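Local coordinates for protein epoxide hydrolase (Aspergillus niger, PDB 3G02) that probably opens epoxides by adding water to give diols, as an alpha/beta-hydrolase evolved in the laboratory for enantioselectivity, at residues E93-H98 with G158-K163; F85-T90 with E124-L129; V110-L115 with T387-F392. The protein carries 9 engineered substitutions. One frame throughout, in Å; residues are numbered along the deposited sequence.

Interaction 1 (E93-H98 with G158-K163)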
loop_
_atom_site.group_PDB
_atom_site.type_symbol
_atom_site.label_atom_id
_atom_site.label_comp_id
_atom_site.label_asym_id
_atom_site.label_seq_id
_atom_site.Cartn_x
_atom_site.Cartn_y
_atom_site.Cartn_z
ATOM N N GLU A 93 -3.047 20.499 -24.541
ATOM C CA GLU A 93 -3.594 21.127 -23.328
ATOM C C GLU A 93 -2.511 21.524 -22.315
ATOM O O GLU A 93 -2.709 21.416 -21.105
ATOM C CB GLU A 93 -4.655 20.222 -22.680
ATOM C CG GLU A 93 -5.879 19.998 -23.554
ATOM C CD GLU A 93 -6.883 19.023 -22.965
ATOM O OE1 GLU A 93 -6.852 18.769 -21.737
ATOM O OE2 GLU A 93 -7.717 18.515 -23.740
ATOM N N GLY A 94 -1.363 21.971 -22.821
ATOM C CA GLY A 94 -0.259 22.391 -21.968
ATOM C C GLY A 94 0.585 21.246 -21.434
ATOM O O GLY A 94 1.549 21.474 -20.699
ATOM N N LEU A 95 0.224 20.015 -21.790
ATOM C CA LEU A 95 1.003 18.844 -21.390
ATOM C C LEU A 95 1.917 18.416 -22.522
ATOM O O LEU A 95 1.514 18.427 -23.686
ATOM C CB LEU A 95 0.088 17.675 -21.009
ATOM C CG LEU A 95 -0.983 17.885 -19.931
ATOM C CD1 LEU A 95 -1.809 16.625 -19.749
ATOM C CD2 LEU A 95 -0.370 18.319 -18.611
ATOM N N THR A 96 3.147 18.053 -22.181
ATOM C CA THR A 96 4.058 17.449 -23.144
ATOM C C THR A 96 3.665 15.983 -23.289
ATOM O O THR A 96 3.749 15.219 -22.327
ATOM C CB THR A 96 5.521 17.569 -22.689
ATOM O OG1 THR A 96 5.874 18.956 -22.585
ATOM C CG2 THR A 96 6.462 16.886 -23.679
ATOM N N ILE A 97 3.208 15.605 -24.478
ATOM C CA ILE A 97 2.837 14.219 -24.737
ATOM C C ILE A 97 3.883 13.561 -25.618
ATOM O O ILE A 97 4.046 13.916 -26.785
ATOM C CB ILE A 97 1.418 14.089 -25.354
ATOM C CG1 ILE A 97 0.365 14.705 -24.416
ATOM C CG2 ILE A 97 1.086 12.626 -25.680
ATOM C CD1 ILE A 97 0.371 14.147 -22.980
ATOM N N HIS A 98 4.600 12.614 -25.023
ATOM C CA HIS A 98 5.582 11.797 -25.709
ATOM C C HIS A 98 4.888 10.640 -26.432
ATOM O O HIS A 98 3.874 10.114 -25.960
ATOM C CB HIS A 98 6.596 11.276 -24.681
ATOM C CG HIS A 98 7.429 10.134 -25.167
ATOM N ND1 HIS A 98 7.054 8.818 -25.003
ATOM C CD2 HIS A 98 8.619 10.112 -25.809
ATOM C CE1 HIS A 98 7.977 8.034 -25.531
ATOM N NE2 HIS A 98 8.938 8.794 -26.027
ATOM N N GLY A 158 2.755 16.094 -16.833
ATOM C CA GLY A 158 1.438 16.039 -16.234
ATOM C C GLY A 158 1.283 14.922 -15.217
ATOM O O GLY A 158 2.262 14.255 -14.862
ATOM N N PRO A 159 0.055 14.742 -14.708
ATOM C CA PRO A 159 -1.097 15.578 -15.033
ATOM C C PRO A 159 -0.974 16.955 -14.354
ATOM O O PRO A 159 -0.019 17.185 -13.608
ATOM C CB PRO A 159 -2.272 14.767 -14.482
ATOM C CG PRO A 159 -1.698 14.020 -13.351
ATOM C CD PRO A 159 -0.283 13.701 -13.721
ATOM N N PRO A 160 -1.918 17.876 -14.623
ATOM C CA PRO A 160 -1.810 19.228 -14.061
ATOM C C PRO A 160 -1.680 19.272 -12.538
ATOM O O PRO A 160 -2.127 18.358 -11.838
ATOM C CB PRO A 160 -3.129 19.884 -14.481
ATOM C CG PRO A 160 -3.537 19.151 -15.700
ATOM C CD PRO A 160 -3.111 17.737 -15.475
ATOM N N LEU A 161 -1.080 20.349 -12.042
ATOM C CA LEU A 161 -0.943 20.563 -10.605
ATOM C C LEU A 161 -2.165 21.245 -9.999
ATOM O O LEU A 161 -2.407 21.130 -8.796
ATOM C CB LEU A 161 0.298 21.406 -10.306
ATOM C CG LEU A 161 1.662 20.878 -10.754
ATOM C CD1 LEU A 161 2.743 21.891 -10.412
ATOM C CD2 LEU A 161 1.975 19.526 -10.117
ATOM N N ASP A 162 -2.927 21.950 -10.833
ATOM C CA ASP A 162 -3.957 22.879 -10.356
ATOM C C ASP A 162 -5.402 22.400 -10.523
ATOM O O ASP A 162 -6.346 23.114 -10.160
ATOM C CB ASP A 162 -3.769 24.257 -11.014
ATOM C CG ASP A 162 -3.967 24.230 -12.529
ATOM O OD1 ASP A 162 -3.798 23.162 -13.156
ATOM O OD2 ASP A 162 -4.285 25.296 -13.102
ATOM N N LYS A 163 -5.577 21.200 -11.071
ATOM C CA LYS A 163 -6.904 20.620 -11.266
ATOM C C LYS A 163 -6.823 19.101 -11.286
ATOM O O LYS A 163 -5.769 18.533 -11.582
ATOM C CB LYS A 163 -7.558 21.133 -12.563
ATOM C CG LYS A 163 -6.736 20.892 -13.831
ATOM C CD LYS A 163 -7.504 21.242 -15.108
ATOM C CE LYS A 163 -8.251 20.031 -15.664
ATOM N NZ LYS A 163 -8.715 20.247 -17.067
HETATM O O HOH W 1 -6.340 19.596 -19.205
#
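Leu-95 meets the 158-163 loop with one branch. Its CD2 methyl lies 3.8 Å from Gly-158 CA and 4.2 Å from Pro-160 CD, so the one methyl touches both bare backbone and a proline ring carbon. The side chain gets there with CG anti to its own carbonyl carbon (chi1 -55°), and with no side chain on Gly-158 the methyl can approach the main chain directly. The loop is probably stiff here, because the Gly-158 to Pro-159 peptide is cis, a second proline follows at once, and Pro-159 and Pro-160 both lean on Phe-165. Farther out the contact turns polar. Glu-93 OE1 and Lys-163 NZ stand 5.2 Å apart, too far for a direct salt bridge, and a water joins them, donating a hydrogen bond to Glu-93 OE1 at 2.7 Å and accepting a longer one from Lys-163 NZ at 3.3 Å. The other carboxylate oxygen, Glu-93 OE2, pairs with Arg-172, which probably helps keep the group turned this way. Arg-310 holds the Gly-158 carbonyl, and Ser-157 ties the loop to Thr-96. Glu-93 and Gly-94, both with positive phi, form the type I' turn of a two-residue beta-hairpin joining strands 87-92 and 95-102 at the edge of the alpha/beta-hydrolase sheet.

Interaction 2 (F85-T90 with E124-L129)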
loop_
_atom_site.group_PDB
_atom_site.type_symbol
_atom_site.label_atom_id
_atom_site.label_comp_id
_atom_site.label_asym_id
_atom_site.label_seq_id
_atom_site.Cartn_x
_atom_site.Cartn_y
_atom_site.Cartn_z
ATOM N N PHE A 85 13.749 3.524 -32.237
ATOM C CA PHE A 85 12.477 3.759 -32.915
ATOM C C PHE A 85 12.163 5.250 -32.931
ATOM O O PHE A 85 12.640 5.983 -32.062
ATOM C CB PHE A 85 11.344 2.992 -32.220
ATOM C CG PHE A 85 11.373 1.513 -32.473
ATOM C CD1 PHE A 85 10.683 0.961 -33.549
ATOM C CD2 PHE A 85 12.097 0.668 -31.636
ATOM C CE1 PHE A 85 10.715 -0.411 -33.784
ATOM C CE2 PHE A 85 12.131 -0.707 -31.864
ATOM C CZ PHE A 85 11.438 -1.244 -32.938
ATOM N N PRO A 86 11.372 5.707 -33.924
ATOM C CA PRO A 86 10.983 7.120 -33.939
ATOM C C PRO A 86 10.215 7.496 -32.674
ATOM O O PRO A 86 9.273 6.799 -32.296
ATOM C CB PRO A 86 10.067 7.225 -35.166
ATOM C CG PRO A 86 10.492 6.087 -36.045
ATOM C CD PRO A 86 10.816 4.980 -35.081
ATOM N N GLN A 87 10.655 8.569 -32.020
ATOM C CA GLN A 87 9.937 9.155 -30.887
ATOM C C GLN A 87 9.751 10.642 -31.124
ATOM O O GLN A 87 10.599 11.294 -31.746
ATOM C CB GLN A 87 10.711 8.990 -29.582
ATOM C CG GLN A 87 11.015 7.571 -29.150
ATOM C CD GLN A 87 11.895 7.565 -27.925
ATOM O OE1 GLN A 87 11.403 7.613 -26.801
ATOM N NE2 GLN A 87 13.206 7.530 -28.130
ATOM N N PHE A 88 8.651 11.175 -30.602
ATOM C CA PHE A 88 8.329 12.591 -30.731
ATOM C C PHE A 88 7.661 13.098 -29.468
ATOM O O PHE A 88 7.207 12.310 -28.634
ATOM C CB PHE A 88 7.380 12.820 -31.913
ATOM C CG PHE A 88 7.850 12.215 -33.206
ATOM C CD1 PHE A 88 7.523 10.899 -33.530
ATOM C CD2 PHE A 88 8.611 12.962 -34.102
ATOM C CE1 PHE A 88 7.953 10.332 -34.726
ATOM C CE2 PHE A 88 9.045 12.406 -35.303
ATOM C CZ PHE A 88 8.717 11.089 -35.616
ATOM N N THR A 89 7.604 14.417 -29.322
ATOM C CA THR A 89 6.702 15.028 -28.354
ATOM C C THR A 89 5.834 16.055 -29.053
ATOM O O THR A 89 6.239 16.661 -30.048
ATOM C CB THR A 89 7.431 15.716 -27.175
ATOM O OG1 THR A 89 8.258 16.780 -27.662
ATOM C CG2 THR A 89 8.280 14.726 -26.389
ATOM N N THR A 90 4.631 16.233 -28.529
ATOM C CA THR A 90 3.775 17.329 -28.950
ATOM C C THR A 90 3.070 17.859 -27.715
ATOM O O THR A 90 2.944 17.148 -26.716
ATOM C CB THR A 90 2.774 16.900 -30.046
ATOM O OG1 THR A 90 2.157 18.063 -30.617
ATOM C CG2 THR A 90 1.701 15.964 -29.498
ATOM N N GLU A 124 6.626 -1.129 -23.607
ATOM C CA GLU A 124 5.981 -2.436 -23.684
ATOM C C GLU A 124 5.618 -2.848 -25.104
ATOM O O GLU A 124 5.479 -4.041 -25.387
ATOM C CB GLU A 124 4.731 -2.462 -22.821
ATOM C CG GLU A 124 5.018 -2.403 -21.352
ATOM C CD GLU A 124 3.759 -2.484 -20.524
ATOM O OE1 GLU A 124 2.766 -1.816 -20.878
ATOM O OE2 GLU A 124 3.766 -3.213 -19.514
ATOM N N PHE A 125 5.441 -1.869 -25.987
ATOM C CA PHE A 125 5.065 -2.152 -27.365
ATOM C C PHE A 125 6.241 -2.260 -28.324
ATOM O O PHE A 125 6.043 -2.516 -29.511
ATOM C CB PHE A 125 4.035 -1.126 -27.859
ATOM C CG PHE A 125 2.692 -1.272 -27.207
ATOM C CD1 PHE A 125 1.816 -2.273 -27.616
ATOM C CD2 PHE A 125 2.306 -0.427 -26.166
ATOM C CE1 PHE A 125 0.573 -2.432 -27.009
ATOM C CE2 PHE A 125 1.066 -0.574 -25.554
ATOM C CZ PHE A 125 0.197 -1.577 -25.976
ATOM N N TYR A 126 7.458 -2.077 -27.813
ATOM C CA TYR A 126 8.653 -2.154 -28.657
ATOM C C TYR A 126 8.841 -3.513 -29.352
ATOM O O TYR A 126 9.131 -3.535 -30.544
ATOM C CB TYR A 126 9.913 -1.714 -27.899
ATOM C CG TYR A 126 10.227 -0.233 -28.055
ATOM C CD1 TYR A 126 9.205 0.726 -28.084
ATOM C CD2 TYR A 126 11.545 0.208 -28.161
ATOM C CE1 TYR A 126 9.493 2.081 -28.228
ATOM C CE2 TYR A 126 11.839 1.562 -28.297
ATOM C CZ TYR A 126 10.811 2.487 -28.336
ATOM O OH TYR A 126 11.106 3.824 -28.474
ATOM N N PRO A 127 8.676 -4.644 -28.627
ATOM C CA PRO A 127 8.723 -5.922 -29.351
ATOM C C PRO A 127 7.766 -6.001 -30.545
ATOM O O PRO A 127 8.157 -6.504 -31.602
ATOM C CB PRO A 127 8.359 -6.944 -28.266
ATOM C CG PRO A 127 8.916 -6.325 -27.023
ATOM C CD PRO A 127 8.532 -4.869 -27.173
ATOM N N ILE A 128 6.545 -5.489 -30.391
ATOM C CA ILE A 128 5.581 -5.470 -31.498
ATOM C C ILE A 128 6.014 -4.518 -32.622
ATOM O O ILE A 128 5.935 -4.868 -33.802
ATOM C CB ILE A 128 4.141 -5.177 -31.003
ATOM C CG1 ILE A 128 3.582 -6.413 -30.287
ATOM C CG2 ILE A 128 3.232 -4.739 -32.165
ATOM C CD1 ILE A 128 2.235 -6.215 -29.623
ATOM N N LEU A 129 6.481 -3.327 -32.261
ATOM C CA LEU A 129 7.017 -2.399 -33.260
ATOM C C LEU A 129 8.164 -3.027 -34.051
ATOM O O LEU A 129 8.250 -2.858 -35.274
ATOM C CB LEU A 129 7.459 -1.078 -32.617
ATOM C CG LEU A 129 6.372 -0.206 -31.975
ATOM C CD1 LEU A 129 6.985 1.107 -31.515
ATOM C CD2 LEU A 129 5.202 0.042 -32.922
#
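Phe-85 and Tyr-126 form a T-shaped (edge-to-face) aromatic pair where the outer strand of the alpha/beta-hydrolase sheet begins and helix 126-135 starts. The ring centroids are 4.7 Å apart and the planes are inclined at 58°, so the T is a tilted one. Phe-85 CD2 does the touching: it sits over one face of the tyrosine, displaced toward the rim, 3.5 Å from Tyr-126 CE2. On the next turn of the helix Leu-129 reaches the same phenylalanine with its CB, 3.5 Å from Phe-85 CE1. Phe-85 thus meets two residues of one helix, one turn apart, and its CB also comes within 3.8 Å of Tyr-126 OH. The tyrosine takes an unusual first torsion (chi1 -92°) that carries its ring toward Phe-85, and its hydroxyl hydrogen-bonds Leu-82 O at the end of helix 75-82, ahead of the strand. Gln-87 passes the phenol end with its aliphatic part, CG lying 3.8 Å from Tyr-126 OH, and its amide plane stands nearly upright to the ring. The amide oxygen of Gln-87 bonds His-98 NE2 in the next strand, and the amide nitrogen makes a weak hydrogen bond to Asn-83 OD1. Arg-133 makes a cation-pi contact with Phe-85. Around the pair, Leu-102 and Ala-100 of strand 95-102 pack on Phe-85 and Tyr-126 respectively, Leu-129 continues onto strand 143-148, and Pro-382 of helix 382-396 lies against Pro-127 and Ile-128.

Interaction 3 (V110-L115 with T387-F392)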
loop_
_atom_site.group_PDB
_atom_site.type_symbol
_atom_site.label_atom_id
_atom_site.label_comp_id
_atom_site.label_asym_id
_atom_site.label_seq_id
_atom_site.Cartn_x
_atom_site.Cartn_y
_atom_site.Cartn_z
ATOM N N VAL A 110 -3.985 2.196 -42.028
ATOM C CA VAL A 110 -4.928 2.256 -40.912
ATOM C C VAL A 110 -4.243 2.837 -39.671
ATOM O O VAL A 110 -3.252 2.283 -39.195
ATOM C CB VAL A 110 -5.509 0.861 -40.561
ATOM C CG1 VAL A 110 -6.596 0.985 -39.497
ATOM C CG2 VAL A 110 -6.052 0.162 -41.804
ATOM N N PRO A 111 -4.763 3.961 -39.143
ATOM C CA PRO A 111 -4.186 4.522 -37.918
ATOM C C PRO A 111 -4.586 3.735 -36.672
ATOM O O PRO A 111 -5.771 3.512 -36.429
ATOM C CB PRO A 111 -4.792 5.928 -37.853
ATOM C CG PRO A 111 -5.482 6.139 -39.200
ATOM C CD PRO A 111 -5.875 4.787 -39.647
ATOM N N ILE A 112 -3.589 3.311 -35.898
ATOM C CA ILE A 112 -3.836 2.600 -34.644
ATOM C C ILE A 112 -3.022 3.255 -33.533
ATOM O O ILE A 112 -1.836 3.524 -33.709
ATOM C CB ILE A 112 -3.455 1.090 -34.727
ATOM C CG1 ILE A 112 -4.077 0.417 -35.957
ATOM C CG2 ILE A 112 -3.894 0.349 -33.457
ATOM C CD1 ILE A 112 -3.518 -0.972 -36.247
ATOM N N ALA A 113 -3.673 3.517 -32.401
ATOM C CA ALA A 113 -2.954 3.891 -31.180
ATOM C C ALA A 113 -3.021 2.726 -30.209
ATOM O O ALA A 113 -4.084 2.151 -29.994
ATOM C CB ALA A 113 -3.544 5.149 -30.547
ATOM N N LEU A 114 -1.871 2.389 -29.636
ATOM C CA LEU A 114 -1.766 1.268 -28.708
ATOM C C LEU A 114 -1.458 1.829 -27.327
ATOM O O LEU A 114 -0.498 2.581 -27.160
ATOM C CB LEU A 114 -0.685 0.278 -29.168
ATOM C CG LEU A 114 -0.893 -0.311 -30.575
ATOM C CD1 LEU A 114 -0.116 0.473 -31.622
ATOM C CD2 LEU A 114 -0.496 -1.779 -30.626
ATOM N N LEU A 115 -2.288 1.456 -26.357
ATOM C CA LEU A 115 -2.313 2.119 -25.055
ATOM C C LEU A 115 -1.868 1.234 -23.904
ATOM O O LEU A 115 -2.480 0.195 -23.630
ATOM C CB LEU A 115 -3.709 2.673 -24.757
ATOM C CG LEU A 115 -4.374 3.563 -25.811
ATOM C CD1 LEU A 115 -5.700 4.070 -25.269
ATOM C CD2 LEU A 115 -3.479 4.730 -26.205
ATOM N N THR A 387 -0.579 -10.493 -34.102
ATOM C CA THR A 387 -1.368 -11.283 -35.045
ATOM C C THR A 387 -2.863 -11.058 -34.843
ATOM O O THR A 387 -3.604 -10.888 -35.815
ATOM C CB THR A 387 -1.004 -12.781 -34.946
ATOM O OG1 THR A 387 0.355 -12.957 -35.370
ATOM C CG2 THR A 387 -1.914 -13.645 -35.820
ATOM N N ASP A 388 -3.300 -11.040 -33.583
ATOM C CA ASP A 388 -4.703 -10.771 -33.260
ATOM C C ASP A 388 -5.132 -9.384 -33.711
ATOM O O ASP A 388 -6.187 -9.230 -34.328
ATOM C CB ASP A 388 -4.955 -10.908 -31.759
ATOM C CG ASP A 388 -4.917 -12.346 -31.282
ATOM O OD1 ASP A 388 -4.646 -13.260 -32.097
ATOM O OD2 ASP A 388 -5.155 -12.555 -30.073
ATOM N N LEU A 389 -4.312 -8.378 -33.411
ATOM C CA LEU A 389 -4.622 -7.001 -33.801
ATOM C C LEU A 389 -4.755 -6.883 -35.311
ATOM O O LEU A 389 -5.716 -6.291 -35.803
ATOM C CB LEU A 389 -3.572 -6.011 -33.281
ATOM C CG LEU A 389 -3.729 -4.541 -33.711
ATOM C CD1 LEU A 389 -5.036 -3.925 -33.189
ATOM C CD2 LEU A 389 -2.524 -3.712 -33.276
ATOM N N THR A 390 -3.792 -7.453 -36.032
ATOM C CA THR A 390 -3.788 -7.421 -37.496
ATOM C C THR A 390 -5.052 -8.070 -38.059
ATOM O O THR A 390 -5.708 -7.498 -38.933
ATOM C CB THR A 390 -2.537 -8.109 -38.066
ATOM O OG1 THR A 390 -1.366 -7.443 -37.581
ATOM C CG2 THR A 390 -2.541 -8.051 -39.587
ATOM N N ALA A 391 -5.398 -9.247 -37.542
ATOM C CA ALA A 391 -6.615 -9.950 -37.960
ATOM C C ALA A 391 -7.871 -9.132 -37.665
ATOM O O ALA A 391 -8.801 -9.094 -38.478
ATOM C CB ALA A 391 -6.693 -11.319 -37.305
ATOM N N PHE A 392 -7.889 -8.468 -36.510
ATOM C CA PHE A 392 -9.022 -7.634 -36.109
ATOM C C PHE A 392 -9.223 -6.464 -37.074
ATOM O O PHE A 392 -10.347 -6.208 -37.514
ATOM C CB PHE A 392 -8.834 -7.134 -34.670
ATOM C CG PHE A 392 -9.887 -6.153 -34.217
ATOM C CD1 PHE A 392 -11.185 -6.577 -33.939
ATOM C CD2 PHE A 392 -9.574 -4.806 -34.057
ATOM C CE1 PHE A 392 -12.156 -5.669 -33.517
ATOM C CE2 PHE A 392 -10.536 -3.893 -33.639
ATOM C CZ PHE A 392 -11.828 -4.326 -33.366
#
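Leu-389 of the C-terminal helix points at Ile-112 and Leu-114 of strand 110-115, part of the helix-on-sheet packing of the alpha/beta-hydrolase fold. Its CB heads toward the strand but leaves the touching to the atoms beyond it. With CG opposite the backbone N (chi1 176°) the side chain stands straight out from the helix, and Leu-389 CG comes 4.4 Å from Ile-112 CD1. There the chain forks. On one branch Leu-389 CD1 faces Ile-112 CG2 at 4.4 Å, a loose approach. Leu-389 CD2 does more, lying 4.2 Å from Ile-112 CD1 and 4.3 Å from Ile-112 CG2, so that the leucine and the isoleucine meet tip to tip. Ile-112 belongs to the core in its own right, since it also packs on Phe-143 of the neighbouring strand. Leu-114 comes in from farther along the strand and crosses the leucine at a slant, with a second torsion away from the staggered positions (chi2 95°). Beside this apolar patch Asp-388 OD2 is hydrogen-bonded to His-370 and Ser-344. On the other side of the strand, helix 167-180 covers Pro-111, Ala-113 and Leu-115. The predicted nucleophile Asp-193 is about 12 Å from Leu-114, side chain to side chain, so this packing lies near it without touching it. The tightest touch is methyl on methyl, Leu-114 CD2 to Leu-389 CD2 at 3.9 Å.

Overall arrangement
All three contacts draw on the same mixed sheet, but at different depths. Interaction 1 is the outlying one, at a hairpin end where only one touching residue is buried and water mediates the charged pair; its loop also brings Leu-161 against Pro-44 of the second subunit. Interactions 2 and 3 are buried, the former largely aromatic with polar ends satisfied nearby, the latter purely aliphatic. Interactions 1 and 2 share the hairpin, joined by Ile-97 N to Thr-90 O. Phe-125, just ahead of helix 126-135, packs on Leu-114 and so connects 2 with 3, whereas 1 and 3 do not touch, their nearest atoms being about 9 Å apart.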